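Local coordinates for pantothenate kinase (PDB 3TQC), which catalyses the ATP-dependent phosphorylation of pantothenate to 4'-phosphopantothenate, the first step of coenzyme A biosynthesis, at residues Ser106-Val111 / Leu231-Gln236; Leu303-Glu306 / Ser312-Lys315; Asn206-Gly211 / Asp225-Ser230; Ala235-Ile240 / Ile285-Leu290. All coordinates share one frame; numbering follows the deposited sequence.

Contact 1. Residues Ser106-Val111 / Leu231-Gln236. With ADP (adenosine-5'-diphosphate), chain D.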
loop_
_atom_site.group_PDB
_atom_site.type_symbol
_atom_site.label_atom_id
_atom_site.label_comp_id
_atom_site.label_asym_id
_atom_site.label_seq_id
_atom_site.Cartn_x
_atom_site.Cartn_y
_atom_site.Cartn_z
ATOM N N SER B 106 -15.881 14.074 4.516
ATOM C CA SER B 106 -15.738 15.474 4.132
ATOM C C SER B 106 -15.624 16.373 5.366
ATOM O O SER B 106 -14.838 17.314 5.402
ATOM C CB SER B 106 -16.940 15.913 3.297
ATOM O OG SER B 106 -17.239 17.266 3.544
ATOM N N THR B 107 -16.410 16.080 6.385
ATOM C CA THR B 107 -16.288 16.794 7.645
ATOM C C THR B 107 -14.918 16.556 8.279
ATOM O O THR B 107 -14.286 17.485 8.762
ATOM C CB THR B 107 -17.395 16.366 8.607
ATOM O OG1 THR B 107 -18.677 16.519 7.961
ATOM C CG2 THR B 107 -17.338 17.181 9.901
ATOM N N THR B 108 -14.451 15.315 8.250
ATOM C CA THR B 108 -13.173 14.951 8.869
ATOM C C THR B 108 -12.012 15.639 8.151
ATOM O O THR B 108 -11.099 16.182 8.788
ATOM C CB THR B 108 -12.965 13.415 8.889
ATOM O OG1 THR B 108 -14.089 12.802 9.498
ATOM C CG2 THR B 108 -11.740 13.015 9.692
ATOM N N SER B 109 -12.065 15.636 6.825
ATOM C CA SER B 109 -10.988 16.212 6.037
ATOM C C SER B 109 -10.893 17.727 6.246
ATOM O O SER B 109 -9.808 18.273 6.300
ATOM C CB SER B 109 -11.166 15.878 4.550
ATOM O OG SER B 109 -12.084 16.788 3.962
ATOM N N ARG B 110 -12.024 18.408 6.379
ATOM C CA ARG B 110 -11.990 19.843 6.604
ATOM C C ARG B 110 -11.448 20.173 7.998
ATOM O O ARG B 110 -10.737 21.161 8.180
ATOM C CB ARG B 110 -13.369 20.475 6.365
ATOM C CG ARG B 110 -13.762 20.431 4.886
ATOM C CD ARG B 110 -15.196 20.894 4.623
ATOM N NE ARG B 110 -15.787 20.173 3.484
ATOM C CZ ARG B 110 -16.920 20.509 2.866
ATOM N NH1 ARG B 110 -17.630 21.571 3.255
ATOM N NH2 ARG B 110 -17.346 19.771 1.844
ATOM N N VAL B 111 -11.777 19.346 8.979
ATOM C CA VAL B 111 -11.304 19.598 10.327
ATOM C C VAL B 111 -9.792 19.388 10.395
ATOM O O VAL B 111 -9.066 20.232 10.945
ATOM C CB VAL B 111 -11.983 18.708 11.350
ATOM C CG1 VAL B 111 -11.262 18.816 12.706
ATOM C CG2 VAL B 111 -13.443 19.096 11.448
ATOM N N LEU B 231 -6.926 7.009 6.754
ATOM C CA LEU B 231 -7.911 6.900 7.817
ATOM C C LEU B 231 -9.135 6.290 7.193
ATOM O O LEU B 231 -9.495 6.642 6.076
ATOM C CB LEU B 231 -8.329 8.272 8.340
ATOM C CG LEU B 231 -7.418 9.142 9.202
ATOM C CD1 LEU B 231 -6.296 9.758 8.381
ATOM C CD2 LEU B 231 -8.263 10.232 9.842
ATOM N N PHE B 232 -9.797 5.403 7.910
ATOM C CA PHE B 232 -11.100 4.932 7.488
ATOM C C PHE B 232 -12.077 5.367 8.575
ATOM O O PHE B 232 -11.841 5.096 9.740
ATOM C CB PHE B 232 -11.108 3.425 7.290
ATOM C CG PHE B 232 -12.405 2.877 6.737
ATOM C CD1 PHE B 232 -12.516 2.538 5.401
ATOM C CD2 PHE B 232 -13.494 2.668 7.567
ATOM C CE1 PHE B 232 -13.688 2.019 4.899
ATOM C CE2 PHE B 232 -14.665 2.151 7.077
ATOM C CZ PHE B 232 -14.764 1.831 5.728
ATOM N N VAL B 233 -13.133 6.082 8.190
ATOM C CA VAL B 233 -14.181 6.468 9.136
ATOM C C VAL B 233 -15.306 5.418 9.051
ATOM O O VAL B 233 -15.821 5.146 7.967
ATOM C CB VAL B 233 -14.706 7.877 8.840
ATOM C CG1 VAL B 233 -15.789 8.267 9.854
ATOM C CG2 VAL B 233 -13.522 8.879 8.833
ATOM N N ASP B 234 -15.656 4.833 10.194
ATOM C CA ASP B 234 -16.508 3.642 10.260
ATOM C C ASP B 234 -17.665 3.896 11.207
ATOM O O ASP B 234 -17.544 4.641 12.178
ATOM C CB ASP B 234 -15.681 2.441 10.768
ATOM C CG ASP B 234 -16.422 1.091 10.659
ATOM O OD1 ASP B 234 -17.065 0.789 9.621
ATOM O OD2 ASP B 234 -16.326 0.296 11.620
ATOM N N ALA B 235 -18.781 3.260 10.933
ATOM C CA ALA B 235 -19.909 3.289 11.839
ATOM C C ALA B 235 -20.860 2.205 11.386
ATOM O O ALA B 235 -20.735 1.694 10.265
ATOM C CB ALA B 235 -20.591 4.656 11.832
ATOM N N GLN B 236 -21.791 1.834 12.259
ATOM C CA GLN B 236 -22.788 0.846 11.893
ATOM C C GLN B 236 -23.561 1.347 10.683
ATOM O O GLN B 236 -23.849 2.534 10.582
ATOM C CB GLN B 236 -23.735 0.548 13.056
ATOM C CG GLN B 236 -23.092 -0.280 14.180
ATOM C CD GLN B 236 -24.090 -1.185 14.904
ATOM O OE1 GLN B 236 -24.187 -1.175 16.141
ATOM N NE2 GLN B 236 -24.848 -1.966 14.133
HETATM P PB ADP D . -19.259 12.209 3.726
HETATM O O1B ADP D . -18.315 13.303 3.338
HETATM O O2B ADP D . -18.563 10.943 4.152
HETATM O O3B ADP D . -20.383 11.952 2.748
HETATM P PA ADP D . -20.121 14.228 5.520
HETATM O O1A ADP D . -18.730 14.607 5.969
HETATM O O2A ADP D . -20.860 15.046 4.508
HETATM O O3A ADP D . -20.085 12.707 5.010
HETATM O "O5'" ADP D . -21.050 14.130 6.799
HETATM C "C5'" ADP D . -22.250 13.376 6.776
HETATM C "C4'" ADP D . -23.275 14.032 7.690
HETATM O "O4'" ADP D . -22.903 13.856 9.053
HETATM C "C3'" ADP D . -23.357 15.529 7.476
HETATM O "O3'" ADP D . -24.717 15.930 7.645
HETATM C "C2'" ADP D . -22.471 16.134 8.535
HETATM O "O2'" ADP D . -22.962 17.390 8.969
HETATM C "C1'" ADP D . -22.545 15.110 9.648
HETATM N N9 ADP D . -21.279 14.921 10.385
HETATM C C8 ADP D . -20.141 14.440 9.866
HETATM N N7 ADP D . -19.177 14.364 10.811
HETATM C C5 ADP D . -19.719 14.803 11.950
HETATM C C6 ADP D . -19.223 14.961 13.315
HETATM N N6 ADP D . -17.937 14.631 13.588
HETATM N N1 ADP D . -20.086 15.441 14.228
HETATM C C2 ADP D . -21.362 15.772 13.928
HETATM N N3 ADP D . -21.875 15.642 12.685
HETATM C C4 ADP D . -21.101 15.166 11.679
#
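Thr108, on the helix that follows the phosphate-binding P-loop, packs on Val233 of the central strand 229-234. Thr108 OG1 lies 4.0 Å from Val233 CG2, and the two side chains come from opposite directions, each pointed at the other segment. The Thr108 hydroxyl sits beside its own backbone N (chi1 -53°) and is hydrogen-bonded to the carbonyl of Gly104 one turn back. It is thus used on the P-loop backbone, and what meets the valine is van der Waals contact. The methyl CG2 of Thr108 points to Leu231, 4.5 Å from CD2 of that residue. This is the P-loop NTPase order of strand, loop and helix, with the start of the helix turned to the nucleotide. Ser106 N donates to ADP O1B at 2.8 Å. Thr107 grips the alpha-phosphate twice: its backbone N reaches ADP O1A at 2.8 Å, and its OG1 donates to the same O1A, also at 2.8 Å. The Thr107 methyl CG2 lies against the adenine, 3.5 Å from ADP N7. Gly104 N, Ala102 N, Lys105 NZ and Arg247 NH1 also bond to ADP. Within the sheet, Leu231 and Val233 pair through their backbones with strand 93-99, which leads into the P-loop.

Contact 2. Residues Leu303-Glu306 / Ser312-Lys315; sequences LILE and SIQK
Glu306 and Lys315 form an antiparallel hydrogen-bonded pair with an extra residue on one side. Glu306 N donates to Lys315 O at 2.8 Å, and the oxygen is met nearly head-on. In return, Glu306 O takes two N-H groups. The stronger comes from Gln314 N at 2.9 Å, with an N-H...O angle of 166°. The bond from Lys315 N is weak, at 3.4 Å. Two residues facing one is a classic beta bulge. Ile313 CA also brings a C-H to Glu306 O at 3.5 Å, so this carbonyl is closely surrounded.

The side chains of Glu306 and Lys315 lie side by side and point the same way. Glu306 CG stands anti to the backbone N (chi1 -172°), and the chain runs on extended. It thereby follows the Lys315 methylenes, with Glu306 OE2 3.6 Å from Lys315 CE. Lys315 bends at its third torsion, and its NZ stops 4.1 Å from Glu306 OE2, too far for a salt bridge. The opposite charges probably still attract.

On the other face, Ile313 CD1 touches Leu305 CB at 3.9 Å. The start of the second segment is held from outside. Ser312 OG bonds to Asp310, Ile313 N to Glu54 and Ile313 O to Arg21.

The hairpin of strands 303-307 and 313-319 belongs to the main sheet. Strand 303-307 pairs on its far edge with the parallel strand 229-234, and helix 52-84 packs on the face bearing Leu303 and Ile313.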
loop_
_atom_site.group_PDB
_atom_site.type_symbol
_atom_site.label_atom_id
_atom_site.label_comp_id
_atom_site.label_asym_id
_atom_site.label_seq_id
_atom_site.Cartn_x
_atom_site.Cartn_y
_atom_site.Cartn_z
ATOM N N LEU B 303 -5.410 3.874 10.092
ATOM C CA LEU B 303 -6.143 4.368 11.233
ATOM C C LEU B 303 -7.632 4.220 10.964
ATOM O O LEU B 303 -8.122 4.596 9.902
ATOM C CB LEU B 303 -5.783 5.834 11.454
ATOM C CG LEU B 303 -6.230 6.524 12.733
ATOM C CD1 LEU B 303 -5.240 7.631 13.065
ATOM C CD2 LEU B 303 -7.617 7.090 12.575
ATOM N N ILE B 304 -8.353 3.641 11.905
ATOM C CA ILE B 304 -9.792 3.563 11.769
ATOM C C ILE B 304 -10.411 4.348 12.894
ATOM O O ILE B 304 -10.095 4.128 14.052
ATOM C CB ILE B 304 -10.282 2.117 11.766
ATOM C CG1 ILE B 304 -9.657 1.367 10.580
ATOM C CG2 ILE B 304 -11.804 2.063 11.686
ATOM C CD1 ILE B 304 -9.721 -0.125 10.722
ATOM N N LEU B 305 -11.257 5.301 12.532
ATOM C CA LEU B 305 -12.015 6.069 13.496
ATOM C C LEU B 305 -13.389 5.464 13.491
ATOM O O LEU B 305 -14.030 5.384 12.446
ATOM C CB LEU B 305 -12.118 7.527 13.086
ATOM C CG LEU B 305 -10.840 8.324 12.962
ATOM C CD1 LEU B 305 -11.174 9.713 12.399
ATOM C CD2 LEU B 305 -10.181 8.430 14.305
ATOM N N GLU B 306 -13.827 5.014 14.651
ATOM C CA GLU B 306 -15.107 4.356 14.788
ATOM C C GLU B 306 -16.060 5.309 15.519
ATOM O O GLU B 306 -15.805 5.714 16.644
ATOM C CB GLU B 306 -14.931 3.025 15.541
ATOM C CG GLU B 306 -16.176 2.159 15.583
ATOM C CD GLU B 306 -15.969 0.848 16.334
ATOM O OE1 GLU B 306 -15.134 0.021 15.904
ATOM O OE2 GLU B 306 -16.650 0.643 17.355
ATOM N N SER B 312 -19.673 10.975 17.717
ATOM C CA SER B 312 -18.508 11.024 18.572
ATOM C C SER B 312 -17.641 9.800 18.296
ATOM O O SER B 312 -18.155 8.718 18.017
ATOM C CB SER B 312 -18.915 11.139 20.051
ATOM O OG SER B 312 -19.647 10.012 20.478
ATOM N N ILE B 313 -16.325 9.991 18.296
ATOM C CA ILE B 313 -15.414 8.894 18.100
ATOM C C ILE B 313 -15.369 8.094 19.384
ATOM O O ILE B 313 -15.118 8.651 20.445
ATOM C CB ILE B 313 -14.004 9.371 17.727
ATOM C CG1 ILE B 313 -14.035 10.131 16.404
ATOM C CG2 ILE B 313 -13.039 8.178 17.598
ATOM C CD1 ILE B 313 -14.700 9.368 15.296
ATOM N N GLN B 314 -15.642 6.793 19.280
ATOM C CA GLN B 314 -15.644 5.904 20.432
ATOM C C GLN B 314 -14.491 4.920 20.408
ATOM O O GLN B 314 -14.129 4.372 21.450
ATOM C CB GLN B 314 -16.964 5.146 20.527
ATOM C CG GLN B 314 -18.186 6.023 20.885
ATOM C CD GLN B 314 -17.983 6.969 22.096
ATOM O OE1 GLN B 314 -18.243 8.186 22.001
ATOM N NE2 GLN B 314 -17.511 6.415 23.223
ATOM N N LYS B 315 -13.902 4.700 19.241
ATOM C CA LYS B 315 -12.760 3.822 19.145
ATOM C C LYS B 315 -11.833 4.287 18.033
ATOM O O LYS B 315 -12.303 4.691 16.959
ATOM C CB LYS B 315 -13.260 2.400 18.882
ATOM C CG LYS B 315 -12.357 1.282 19.389
ATOM C CD LYS B 315 -13.112 -0.072 19.463
ATOM C CE LYS B 315 -14.485 -0.016 20.213
ATOM N NZ LYS B 315 -15.082 -1.366 20.525
#

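Contact 3. Residues Asn206-Gly211 / Asp225-Ser230; sequences NILQTG and DFFDFS
Ile207 and Leu208, the middle residues of a type I beta turn, meet the ring of Phe227. The turn starts at Asn206, whose carbonyl accepts a hydrogen bond from Gln209 N.

Ile207 comes next and touches the ring with both backbone and side chain. Its carbonyl O lies at the ring edge, near the ring plane, 3.5 Å from Phe227 CE2. Its CD1 lies 4.1 Å from the same CE2. The side chain of Ile207 runs roughly perpendicular to that of Phe227.

Leu208 follows and reaches the neighbouring ring atom. Its CD2 methyl is 3.6 Å from Phe227 CZ, again at the edge and near the plane. The same methyl also lies 4.1 Å from Ser230 CB, so one branch of the leucine bridges two residues of the second segment. Phe227 CG sits between its backbone N and carbonyl carbon (chi1 65°), which swings the ring toward the turn. Ser230 OG is hydrogen-bonded to Gln302, and its contact with Leu208 is apolar. The Leu208 carbonyl accepts a hydrogen bond from Arg300 of the same chain.

Further along, Thr210 lies against Phe222 of the second subunit. Asp225 reaches across too, in a salt bridge with Arg300 of the second subunit.

The turn lies in the connection after strand 199-203, and the second segment leads into strand 229-234. Strand 93-99 runs between these two in the sheet. Its Ala98 meets Ile207 and its Ile94 meets Phe227, while helix 157-168 packs on Phe226.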
loop_
_atom_site.group_PDB
_atom_site.type_symbol
_atom_site.label_atom_id
_atom_site.label_comp_id
_atom_site.label_asym_id
_atom_site.label_seq_id
_atom_site.Cartn_x
_atom_site.Cartn_y
_atom_site.Cartn_z
ATOM N N ASN B 206 -13.528 5.577 -2.602
ATOM C CA ASN B 206 -12.865 4.520 -3.370
ATOM C C ASN B 206 -11.363 4.438 -3.208
ATOM O O ASN B 206 -10.710 3.751 -3.983
ATOM C CB ASN B 206 -13.167 4.717 -4.853
ATOM C CG ASN B 206 -12.746 6.105 -5.366
ATOM O OD1 ASN B 206 -12.661 7.053 -4.595
ATOM N ND2 ASN B 206 -12.515 6.221 -6.669
ATOM N N ILE B 207 -10.804 5.144 -2.232
ATOM C CA ILE B 207 -9.353 5.340 -2.215
ATOM C C ILE B 207 -8.567 4.112 -1.790
ATOM O O ILE B 207 -7.354 4.068 -1.991
ATOM C CB ILE B 207 -8.929 6.509 -1.335
ATOM C CG1 ILE B 207 -9.429 6.319 0.097
ATOM C CG2 ILE B 207 -9.411 7.794 -1.946
ATOM C CD1 ILE B 207 -8.628 7.113 1.120
ATOM N N LEU B 208 -9.247 3.143 -1.181
ATOM C CA LEU B 208 -8.621 1.919 -0.711
ATOM C C LEU B 208 -8.836 0.746 -1.679
ATOM O O LEU B 208 -8.361 -0.363 -1.444
ATOM C CB LEU B 208 -9.173 1.566 0.665
ATOM C CG LEU B 208 -8.958 2.666 1.692
ATOM C CD1 LEU B 208 -9.409 2.260 3.076
ATOM C CD2 LEU B 208 -7.493 3.069 1.699
ATOM N N GLN B 209 -9.551 1.007 -2.764
ATOM C CA GLN B 209 -9.860 -0.016 -3.738
ATOM C C GLN B 209 -8.709 -0.246 -4.696
ATOM O O GLN B 209 -7.703 0.462 -4.665
ATOM C CB GLN B 209 -11.093 0.390 -4.530
ATOM C CG GLN B 209 -12.342 0.529 -3.694
ATOM C CD GLN B 209 -13.496 1.128 -4.485
ATOM O OE1 GLN B 209 -13.409 1.289 -5.709
ATOM N NE2 GLN B 209 -14.577 1.449 -3.797
ATOM N N THR B 210 -8.874 -1.242 -5.551
ATOM C CA THR B 210 -7.934 -1.523 -6.616
ATOM C C THR B 210 -8.601 -1.230 -7.942
ATOM O O THR B 210 -9.826 -1.102 -8.017
ATOM C CB THR B 210 -7.534 -2.996 -6.598
ATOM O OG1 THR B 210 -8.718 -3.792 -6.596
ATOM C CG2 THR B 210 -6.710 -3.314 -5.358
ATOM N N GLY B 211 -7.794 -1.151 -8.994
ATOM C CA GLY B 211 -8.301 -0.932 -10.343
ATOM C C GLY B 211 -8.805 -2.226 -10.962
ATOM O O GLY B 211 -8.545 -3.324 -10.449
ATOM N N ASP B 225 -1.105 3.578 -3.692
ATOM C CA ASP B 225 0.307 3.695 -4.029
ATOM C C ASP B 225 0.773 5.150 -4.106
ATOM O O ASP B 225 1.979 5.410 -4.155
ATOM C CB ASP B 225 0.620 2.944 -5.315
ATOM C CG ASP B 225 0.350 1.444 -5.191
ATOM O OD1 ASP B 225 -0.335 0.881 -6.056
ATOM O OD2 ASP B 225 0.815 0.828 -4.221
ATOM N N PHE B 226 -0.169 6.092 -4.053
ATOM C CA PHE B 226 0.157 7.512 -4.071
ATOM C C PHE B 226 -0.110 8.226 -2.772
ATOM O O PHE B 226 0.069 9.456 -2.677
ATOM C CB PHE B 226 -0.582 8.197 -5.195
ATOM C CG PHE B 226 -0.142 7.748 -6.520
ATOM C CD1 PHE B 226 -0.910 6.881 -7.260
ATOM C CD2 PHE B 226 1.085 8.146 -7.011
ATOM C CE1 PHE B 226 -0.482 6.445 -8.494
ATOM C CE2 PHE B 226 1.526 7.713 -8.225
ATOM C CZ PHE B 226 0.736 6.860 -8.979
ATOM N N PHE B 227 -0.495 7.491 -1.747
ATOM C CA PHE B 227 -0.609 8.111 -0.443
ATOM C C PHE B 227 0.214 7.406 0.610
ATOM O O PHE B 227 0.672 6.281 0.424
ATOM C CB PHE B 227 -2.085 8.355 -0.031
ATOM C CG PHE B 227 -2.924 7.124 0.173
ATOM C CD1 PHE B 227 -2.561 6.135 1.077
ATOM C CD2 PHE B 227 -4.140 7.006 -0.471
ATOM C CE1 PHE B 227 -3.396 5.015 1.314
ATOM C CE2 PHE B 227 -4.971 5.890 -0.263
ATOM C CZ PHE B 227 -4.597 4.900 0.636
ATOM N N ASP B 228 0.404 8.105 1.718
ATOM C CA ASP B 228 1.324 7.689 2.758
ATOM C C ASP B 228 0.638 7.107 3.992
ATOM O O ASP B 228 1.219 6.320 4.734
ATOM C CB ASP B 228 2.139 8.918 3.147
ATOM C CG ASP B 228 2.910 9.466 1.981
ATOM O OD1 ASP B 228 3.996 8.908 1.732
ATOM O OD2 ASP B 228 2.432 10.412 1.307
ATOM N N PHE B 229 -0.604 7.505 4.201
ATOM C CA PHE B 229 -1.332 7.184 5.408
ATOM C C PHE B 229 -2.800 7.251 5.062
ATOM O O PHE B 229 -3.207 8.099 4.277
ATOM C CB PHE B 229 -1.004 8.229 6.454
ATOM C CG PHE B 229 -1.459 7.883 7.832
ATOM C CD1 PHE B 229 -0.567 7.386 8.763
ATOM C CD2 PHE B 229 -2.772 8.096 8.216
ATOM C CE1 PHE B 229 -0.996 7.073 10.063
ATOM C CE2 PHE B 229 -3.203 7.787 9.494
ATOM C CZ PHE B 229 -2.323 7.278 10.415
ATOM N N SER B 230 -3.606 6.382 5.643
ATOM C CA SER B 230 -5.042 6.447 5.402
ATOM C C SER B 230 -5.826 6.264 6.671
ATOM O O SER B 230 -5.439 5.485 7.542
ATOM C CB SER B 230 -5.464 5.387 4.396
ATOM O OG SER B 230 -5.035 4.127 4.840
#

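Contact 4. Residues Ala235-Ile240 / Ile285-Leu290; sequences AQAQVI and INKVNL
Apolar contacts join Ala237 and Ile240, in the first turn of helix 237-253, to Leu290 of helix 271-294. Ile240 and Leu290 reach toward each other tip to tip, with Ile240 CD1 4.1 Å from Leu290 CD2. Leu290 CG stands anti to the backbone N (chi1 173°) and CD2 continues the extended line across to the facing helix. The same methyl lies 4.5 Å from Ala237 CB, so it meets both residues of the facing helix.

The aliphatic part of a charged residue adds a second point. Lys287 CD is 4.2 Å from Ala237 CB. The lysine also packs on Trp282 of its own helix, and Ile240 touches the same tryptophan.

Backbone bonds shape each partner. Gln236 takes the N-cap position, and its O accepts from Ile240 N at 3.0 Å. In helix 271-294, Leu290 N bonds to Asn286 O at 2.8 Å, four residues back.

Ile240 also touches Ser100, which belongs to the ADP pocket, so the contact borders the nucleotide site. The helices meet here by van der Waals touch between methyl and methylene groups. With no polar atom used across it, the join depends on shape and water exclusion, and has little directional preference.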
loop_
_atom_site.group_PDB
_atom_site.type_symbol
_atom_site.label_atom_id
_atom_site.label_comp_id
_atom_site.label_asym_id
_atom_site.label_seq_id
_atom_site.Cartn_x
_atom_site.Cartn_y
_atom_site.Cartn_z
ATOM N N ALA B 235 -18.781 3.260 10.933
ATOM C CA ALA B 235 -19.909 3.289 11.839
ATOM C C ALA B 235 -20.860 2.205 11.386
ATOM O O ALA B 235 -20.735 1.694 10.265
ATOM C CB ALA B 235 -20.591 4.656 11.832
ATOM N N GLN B 236 -21.791 1.834 12.259
ATOM C CA GLN B 236 -22.788 0.846 11.893
ATOM C C GLN B 236 -23.561 1.347 10.683
ATOM O O GLN B 236 -23.849 2.534 10.582
ATOM C CB GLN B 236 -23.735 0.548 13.056
ATOM C CG GLN B 236 -23.092 -0.280 14.180
ATOM C CD GLN B 236 -24.090 -1.185 14.904
ATOM O OE1 GLN B 236 -24.187 -1.175 16.141
ATOM N NE2 GLN B 236 -24.848 -1.966 14.133
ATOM N N ALA B 237 -23.841 0.437 9.754
ATOM C CA ALA B 237 -24.664 0.717 8.577
ATOM C C ALA B 237 -25.995 1.410 8.926
ATOM O O ALA B 237 -26.355 2.388 8.282
ATOM C CB ALA B 237 -24.925 -0.588 7.780
ATOM N N GLN B 238 -26.710 0.921 9.935
ATOM C CA GLN B 238 -27.998 1.536 10.333
ATOM C C GLN B 238 -27.782 2.989 10.749
ATOM O O GLN B 238 -28.610 3.854 10.482
ATOM C CB GLN B 238 -28.672 0.811 11.506
ATOM C CG GLN B 238 -28.876 -0.698 11.367
ATOM C CD GLN B 238 -30.058 -1.067 10.495
ATOM O OE1 GLN B 238 -29.939 -1.123 9.265
ATOM N NE2 GLN B 238 -31.201 -1.335 11.119
ATOM N N VAL B 239 -26.657 3.238 11.415
ATOM C CA VAL B 239 -26.323 4.578 11.887
ATOM C C VAL B 239 -26.039 5.525 10.719
ATOM O O VAL B 239 -26.574 6.637 10.675
ATOM C CB VAL B 239 -25.155 4.534 12.900
ATOM C CG1 VAL B 239 -24.506 5.918 13.079
ATOM C CG2 VAL B 239 -25.661 3.968 14.224
ATOM N N ILE B 240 -25.241 5.065 9.759
ATOM C CA ILE B 240 -24.923 5.879 8.583
ATOM C C ILE B 240 -26.208 6.170 7.802
ATOM O O ILE B 240 -26.432 7.300 7.381
ATOM C CB ILE B 240 -23.894 5.215 7.649
ATOM C CG1 ILE B 240 -22.629 4.798 8.419
ATOM C CG2 ILE B 240 -23.474 6.190 6.534
ATOM C CD1 ILE B 240 -21.751 3.852 7.670
ATOM N N ILE B 285 -28.539 1.604 -3.316
ATOM C CA ILE B 285 -27.355 2.177 -3.908
ATOM C C ILE B 285 -26.214 2.283 -2.885
ATOM O O ILE B 285 -25.282 1.482 -2.912
ATOM C CB ILE B 285 -27.657 3.539 -4.540
ATOM C CG1 ILE B 285 -28.723 3.381 -5.635
ATOM C CG2 ILE B 285 -26.371 4.156 -5.104
ATOM C CD1 ILE B 285 -29.108 4.694 -6.286
ATOM N N ASN B 286 -26.288 3.250 -1.981
ATOM C CA ASN B 286 -25.143 3.543 -1.118
ATOM C C ASN B 286 -24.702 2.392 -0.206
ATOM O O ASN B 286 -23.501 2.154 -0.056
ATOM C CB ASN B 286 -25.397 4.811 -0.304
ATOM C CG ASN B 286 -25.504 6.045 -1.185
ATOM O OD1 ASN B 286 -24.698 6.241 -2.094
ATOM N ND2 ASN B 286 -26.498 6.871 -0.929
ATOM N N LYS B 287 -25.655 1.669 0.369
ATOM C CA LYS B 287 -25.332 0.565 1.253
ATOM C C LYS B 287 -24.724 -0.629 0.520
ATOM O O LYS B 287 -23.918 -1.361 1.092
ATOM C CB LYS B 287 -26.556 0.098 2.042
ATOM C CG LYS B 287 -26.208 -1.020 3.032
ATOM C CD LYS B 287 -27.157 -1.066 4.216
ATOM C CE LYS B 287 -28.240 -2.069 4.035
ATOM N NZ LYS B 287 -27.673 -3.432 4.080
ATOM N N VAL B 288 -25.132 -0.834 -0.723
ATOM C CA VAL B 288 -24.563 -1.879 -1.541
ATOM C C VAL B 288 -23.127 -1.487 -1.864
ATOM O O VAL B 288 -22.239 -2.325 -1.849
ATOM C CB VAL B 288 -25.380 -2.098 -2.836
ATOM C CG1 VAL B 288 -24.667 -3.070 -3.781
ATOM C CG2 VAL B 288 -26.772 -2.600 -2.493
ATOM N N ASN B 289 -22.909 -0.209 -2.135
ATOM C CA ASN B 289 -21.582 0.305 -2.388
ATOM C C ASN B 289 -20.708 0.080 -1.156
ATOM O O ASN B 289 -19.607 -0.467 -1.246
ATOM C CB ASN B 289 -21.649 1.798 -2.738
ATOM C CG ASN B 289 -20.377 2.315 -3.378
ATOM O OD1 ASN B 289 -19.542 1.540 -3.840
ATOM N ND2 ASN B 289 -20.228 3.636 -3.412
ATOM N N LEU B 290 -21.220 0.484 -0.001
ATOM C CA LEU B 290 -20.522 0.251 1.252
ATOM C C LEU B 290 -20.147 -1.220 1.401
ATOM O O LEU B 290 -18.984 -1.544 1.634
ATOM C CB LEU B 290 -21.379 0.711 2.420
ATOM C CG LEU B 290 -20.910 0.421 3.836
ATOM C CD1 LEU B 290 -19.564 1.059 4.109
ATOM C CD2 LEU B 290 -21.964 0.946 4.781
#

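Contacts 1 and 3 are buried, while contacts 2 and 4 are partly buried and lie further from the chain centre. Strand 229-234 is common to contacts 1 and 3, which also touch where Phe232 CD1 meets Leu208 CD1. Contact 2 lies on the next two strands of the same sheet, 303-307 beside it and 313-319 beyond, and backbone pairing of Phe232 with Leu303 joins it to contact 1. Contact 4 begins where strand 229-234 gives way to helix 237-253, and shares Ala235 and Gln236 with contact 1. Backbone hydrogen bonds dominate contact 2, and packing makes contacts 3 and 4, with a backbone carbonyl at the ring edge in contact 3. Contact 1 combines sparse packing with phosphate binding.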